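Local atomic coordinates of trypsin inhibitor BGIT (Momordica charantia, PDB entry 1VBW), a protein that inhibits trypsin and, as a member of the potato type I inhibitor family, probably does so by offering an exposed binding loop to the active site of the protease. Residues A19-I24 with R30-I35; V51-W54 with I60-R63. All coordinates share one frame; numbering follows the deposited sequence. Where two conformers were deposited one is given.

Contact 1 of 2, residues A19-I24 with R30-I35; sequences AAKAVI and RVRAVI
V31 opens the contact of 30-35 by meeting I24 on the helix: its CG2 lies 3.6 Å from I24 CG2, and the two side chains cross at about a right angle. V31 CG2 occupies the crowded position between its own backbone N and carbonyl carbon. Two beta-branched aliphatic residues suit this buried meeting of helix and chain, because each offers a methyl close to its own backbone. At R32 the chain enters the strand and the CB turns from the helix, as befits a long charged residue on the outer face. Even so, R32 NE comes within 4.6 Å of K21 NZ, a like-charge approach probably eased by the carboxylate of E25, which forms a salt bridge with the lysine. A33 then points its methyl at the helix, 3.9 Å from both CA and CG of K21 and 4.2 Å from I24 CD1; so small a side chain lets helix and strand come near each other. The carbonyl O of A33 receives a 3.0 Å hydrogen bond from K21 NZ, the donor lying in the carbonyl plane at a C=O...N angle of 150°. The lysine chain runs extended past the alanine and bends only at its last torsion (chi4 76°), which brings the ammonium to that oxygen. With K21 replaced by an alanine, the carbonyl of A33 would probably lose this donor and the E25 carboxylate its lysine partner. The axes of 19-24 and 32-35 approach to 7.8 Å and run nearly antiparallel, at 165°. Helix 17-27 thus packs on one face of the sheet, over strand 32-37, which pairs in parallel with strand 50-55.

Contact 2 of 2, residues V51-W54 with I60-R63; sequences VRVW and IVAR
W54 O and A62 N form the direct hydrogen bond of this contact, 2.9 Å long and nearly straight at 167°, with the donor in the carbonyl plane. The same oxygen also receives a CA-H...O contact from V61, whose CA lies 3.5 Å away. On the buried side, CG1 of V53 packs 3.6 Å from CG2 of V61; compact branched valines suit a place where two backbones close on the core. W54 and R63 meet through their aliphatic roots, W54 CB lying 3.8 Å from R63 CG. This joins strand 50-55 to the irregular chain returning towards the short strand 66-67, within the single small domain of the potato type I inhibitor fold. A water completes the junction: it accepts from W54 N at 2.9 Å and donates to R63 O at 2.8 Å and, over a longer 3.2 Å, to R52 O. R63 bends at chi2 (-72°), and its NH2 bonds to A62 O from above the carbonyl plane, tying the guanidinium back to the 60-63 backbone. Farther out, A20 of helix 17-27 touches V61, G14 shares a backbone hydrogen bond with V61, and I35 touches V53.

How the contacts relate
Contact 1 and contact 2 follow each other along the chain, their centres 10 Å apart, and meet through the sheet. V34 of contact 1 uses both its N-H and its C=O on strand 50-55: V34 N lies 2.9 Å from V51 O, and V34 O 2.8 Å from V53 N, both probable hydrogen bonds. Across the core, I24 CD1 packs 3.7 Å from V53 CG2, so one isoleucine serves the helix-strand packing of contact 1 and the hydrophobic side of contact 2. R52 belongs with T66 and G68 to a sodium site. The side chains of W54 and I24 are about 6 Å and 8 Å from a bound sodium ion, and that of V61 about 8 Å from a bound potassium ion.

Contact 1 of 2, residues A19-I24 with R30-I35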
loop_
_atom_site.group_PDB
_atom_site.type_symbol
_atom_site.label_atom_id
_atom_site.label_comp_id
_atom_site.label_asym_id
_atom_site.label_seq_id
_atom_site.Cartn_x
_atom_site.Cartn_y
_atom_site.Cartn_z
ATOM N N ALA A 19 7.643 -7.434 0.673
ATOM C CA ALA A 19 7.260 -7.823 2.038
ATOM C C ALA A 19 5.975 -7.089 2.420
ATOM O O ALA A 19 5.064 -7.669 3.053
ATOM C CB ALA A 19 8.358 -7.555 3.027
ATOM N N ALA A 20 5.922 -5.796 2.108
ATOM C CA ALA A 20 4.755 -5.003 2.442
ATOM C C ALA A 20 3.495 -5.499 1.793
ATOM O O ALA A 20 2.435 -5.607 2.423
ATOM C CB ALA A 20 5.032 -3.545 2.086
ATOM N N LYS A 21 3.562 -5.805 0.474
ATOM C CA LYS A 21 2.389 -6.318 -0.230
ATOM C C LYS A 21 1.810 -7.536 0.473
ATOM O O LYS A 21 0.609 -7.636 0.667
ATOM C CB LYS A 21 2.762 -6.642 -1.686
ATOM C CG LYS A 21 1.726 -7.371 -2.475
ATOM C CD LYS A 21 2.091 -7.442 -3.965
ATOM C CE LYS A 21 1.144 -8.288 -4.791
ATOM N NZ LYS A 21 -0.124 -7.514 -5.009
ATOM N N ALA A 22 2.687 -8.477 0.839
ATOM C CA ALA A 22 2.199 -9.669 1.474
ATOM C C ALA A 22 1.609 -9.414 2.839
ATOM O O ALA A 22 0.579 -9.985 3.185
ATOM C CB ALA A 22 3.413 -10.675 1.606
ATOM N N VAL A 23 2.228 -8.527 3.645
ATOM C CA VAL A 23 1.648 -8.226 4.952
ATOM C C VAL A 23 0.270 -7.573 4.774
ATOM O O VAL A 23 -0.676 -7.975 5.448
ATOM C CB VAL A 23 2.567 -7.287 5.743
ATOM C CG1 VAL A 23 1.870 -6.743 6.998
ATOM C CG2 VAL A 23 3.873 -7.979 6.159
ATOM N N ILE A 24 0.201 -6.587 3.901
ATOM C CA ILE A 24 -1.070 -5.836 3.712
ATOM C C ILE A 24 -2.157 -6.781 3.294
ATOM O O ILE A 24 -3.285 -6.760 3.819
ATOM C CB ILE A 24 -0.805 -4.748 2.649
ATOM C CG1 ILE A 24 0.113 -3.672 3.181
ATOM C CG2 ILE A 24 -2.144 -4.158 2.166
ATOM C CD1 ILE A 24 0.742 -2.858 2.103
ATOM N N ARG A 30 -9.460 -7.783 2.003
ATOM C CA ARG A 30 -10.303 -6.987 1.094
ATOM C C ARG A 30 -9.525 -5.922 0.352
ATOM O O ARG A 30 -10.147 -5.074 -0.296
ATOM C CB ARG A 30 -11.428 -6.392 1.903
ATOM C CG ARG A 30 -12.337 -7.527 2.484
ATOM C CD ARG A 30 -13.499 -7.039 3.291
ATOM N NE ARG A 30 -13.133 -6.374 4.515
ATOM C CZ ARG A 30 -13.939 -5.888 5.439
ATOM N NH1 ARG A 30 -15.287 -5.955 5.334
ATOM N NH2 ARG A 30 -13.383 -5.323 6.498
ATOM N N VAL A 31 -8.196 -6.002 0.369
ATOM C CA VAL A 31 -7.412 -5.047 -0.409
ATOM C C VAL A 31 -6.379 -5.785 -1.255
ATOM O O VAL A 31 -5.916 -6.866 -0.928
ATOM C CB VAL A 31 -6.710 -3.993 0.462
ATOM C CG1 VAL A 31 -7.714 -3.277 1.361
ATOM C CG2 VAL A 31 -5.562 -4.573 1.262
ATOM N N ARG A 32 -5.984 -5.098 -2.321
ATOM C CA ARG A 32 -4.838 -5.469 -3.127
ATOM C C ARG A 32 -3.840 -4.345 -3.063
ATOM O O ARG A 32 -4.191 -3.158 -3.255
ATOM C CB ARG A 32 -5.278 -5.709 -4.600
ATOM C CG ARG A 32 -4.109 -5.896 -5.537
ATOM C CD ARG A 32 -4.556 -6.363 -6.920
ATOM N NE ARG A 32 -3.475 -6.359 -7.876
ATOM C CZ ARG A 32 -3.175 -5.350 -8.716
ATOM N NH1 ARG A 32 -3.972 -4.278 -8.788
ATOM N NH2 ARG A 32 -2.123 -5.453 -9.499
ATOM N N ALA A 33 -2.576 -4.708 -2.779
ATOM C CA ALA A 33 -1.499 -3.733 -2.719
ATOM C C ALA A 33 -0.870 -3.598 -4.100
ATOM O O ALA A 33 -0.564 -4.583 -4.778
ATOM C CB ALA A 33 -0.476 -4.191 -1.706
ATOM N N VAL A 34 -0.611 -2.365 -4.488
ATOM C CA VAL A 34 -0.111 -1.945 -5.794
ATOM C C VAL A 34 1.246 -1.281 -5.576
ATOM O O VAL A 34 1.245 -0.238 -4.951
ATOM C CB VAL A 34 -1.106 -0.991 -6.475
ATOM C CG1 VAL A 34 -1.401 0.238 -5.665
ATOM C CG2 VAL A 34 -0.646 -0.636 -7.899
ATOM N N ILE A 35 2.356 -1.833 -6.075
ATOM C CA ILE A 35 3.673 -1.237 -5.938
ATOM C C ILE A 35 3.852 -0.153 -6.994
ATOM O O ILE A 35 3.682 -0.437 -8.181
ATOM C CB ILE A 35 4.784 -2.306 -6.122
ATOM C CG1 ILE A 35 4.518 -3.457 -5.179
ATOM C CG2 ILE A 35 6.125 -1.627 -5.969
ATOM C CD1 ILE A 35 4.814 -3.055 -3.755
#

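Contact 2 of 2, residues V51-W54 with I60-R63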
loop_
_atom_site.group_PDB
_atom_site.type_symbol
_atom_site.label_atom_id
_atom_site.label_comp_id
_atom_site.label_asym_id
_atom_site.label_seq_id
_atom_site.Cartn_x
_atom_site.Cartn_y
_atom_site.Cartn_z
ATOM N N VAL A 51 -4.506 -0.473 -1.969
ATOM C CA VAL A 51 -3.449 0.087 -1.106
ATOM C C VAL A 51 -2.243 0.352 -2.001
ATOM O O VAL A 51 -1.573 -0.601 -2.410
ATOM C CB VAL A 51 -3.097 -0.814 0.068
ATOM C CG1 VAL A 51 -1.937 -0.214 0.868
ATOM C CG2 VAL A 51 -4.290 -1.032 0.986
ATOM N N ARG A 52 -1.956 1.604 -2.246
ATOM C CA ARG A 52 -0.727 1.966 -2.949
ATOM C C ARG A 52 0.476 1.813 -2.042
ATOM O O ARG A 52 0.452 2.327 -0.912
ATOM C CB ARG A 52 -0.848 3.388 -3.486
ATOM C CG ARG A 52 -1.913 3.414 -4.587
ATOM C CD ARG A 52 -2.152 4.758 -5.162
ATOM N NE ARG A 52 -2.958 4.539 -6.372
ATOM C CZ ARG A 52 -3.840 5.549 -6.553
ATOM N NH1 ARG A 52 -3.811 6.487 -5.644
ATOM N NH2 ARG A 52 -4.537 5.446 -7.610
ATOM N N VAL A 53 1.489 1.167 -2.527
ATOM C CA VAL A 53 2.740 0.968 -1.845
ATOM C C VAL A 53 3.809 1.733 -2.629
ATOM O O VAL A 53 4.256 1.267 -3.654
ATOM C CB VAL A 53 3.090 -0.506 -1.693
ATOM C CG1 VAL A 53 4.415 -0.659 -0.946
ATOM C CG2 VAL A 53 1.973 -1.252 -0.944
ATOM N N TRP A 54 4.129 2.933 -2.108
ATOM C CA TRP A 54 5.034 3.828 -2.808
ATOM C C TRP A 54 6.480 3.471 -2.452
ATOM O O TRP A 54 6.814 3.464 -1.267
ATOM C CB TRP A 54 4.757 5.265 -2.411
ATOM C CG TRP A 54 3.417 5.767 -2.874
ATOM C CD1 TRP A 54 2.265 5.890 -2.131
ATOM C CD2 TRP A 54 3.140 6.268 -4.182
ATOM N NE1 TRP A 54 1.259 6.420 -2.931
ATOM C CE2 TRP A 54 1.773 6.664 -4.187
ATOM C CE3 TRP A 54 3.877 6.424 -5.341
ATOM C CZ2 TRP A 54 1.150 7.195 -5.332
ATOM C CZ3 TRP A 54 3.276 6.959 -6.475
ATOM C CH2 TRP A 54 1.936 7.340 -6.438
ATOM N N ILE A 60 12.141 0.052 -1.825
ATOM C CA ILE A 60 11.882 0.206 -0.386
ATOM C C ILE A 60 10.668 1.117 -0.216
ATOM O O ILE A 60 10.545 2.137 -0.838
ATOM C CB ILE A 60 13.117 0.779 0.323
ATOM C CG1 ILE A 60 14.310 -0.188 0.171
ATOM C CG2 ILE A 60 12.810 1.055 1.774
ATOM C CD1 ILE A 60 14.086 -1.547 0.817
ATOM N N VAL A 61 9.784 0.683 0.711
ATOM C CA VAL A 61 8.595 1.488 0.996
ATOM C C VAL A 61 8.965 2.820 1.638
ATOM O O VAL A 61 9.658 2.865 2.652
ATOM C CB VAL A 61 7.664 0.680 1.915
ATOM C CG1 VAL A 61 6.382 1.474 2.255
ATOM C CG2 VAL A 61 7.273 -0.646 1.308
ATOM N N ALA A 62 8.464 3.901 1.023
ATOM C CA ALA A 62 8.890 5.240 1.355
ATOM C C ALA A 62 7.742 6.134 1.794
ATOM O O ALA A 62 7.992 7.321 2.046
ATOM C CB ALA A 62 9.582 5.889 0.154
ATOM N N ARG A 63 6.532 5.612 1.859
ATOM C CA ARG A 63 5.370 6.321 2.402
ATOM C C ARG A 63 4.513 5.289 3.165
ATOM O O ARG A 63 4.541 4.104 2.779
ATOM C CB ARG A 63 4.471 6.925 1.321
ATOM C CG ARG A 63 5.179 7.879 0.347
ATOM C CD ARG A 63 5.522 9.210 1.033
ATOM N NE ARG A 63 6.039 10.166 0.064
ATOM C CZ ARG A 63 7.249 10.213 -0.432
ATOM N NH1 ARG A 63 7.588 11.146 -1.339
ATOM N NH2 ARG A 63 8.180 9.330 -0.015
HETATM O O HOH W 1 3.076 3.559 0.469
#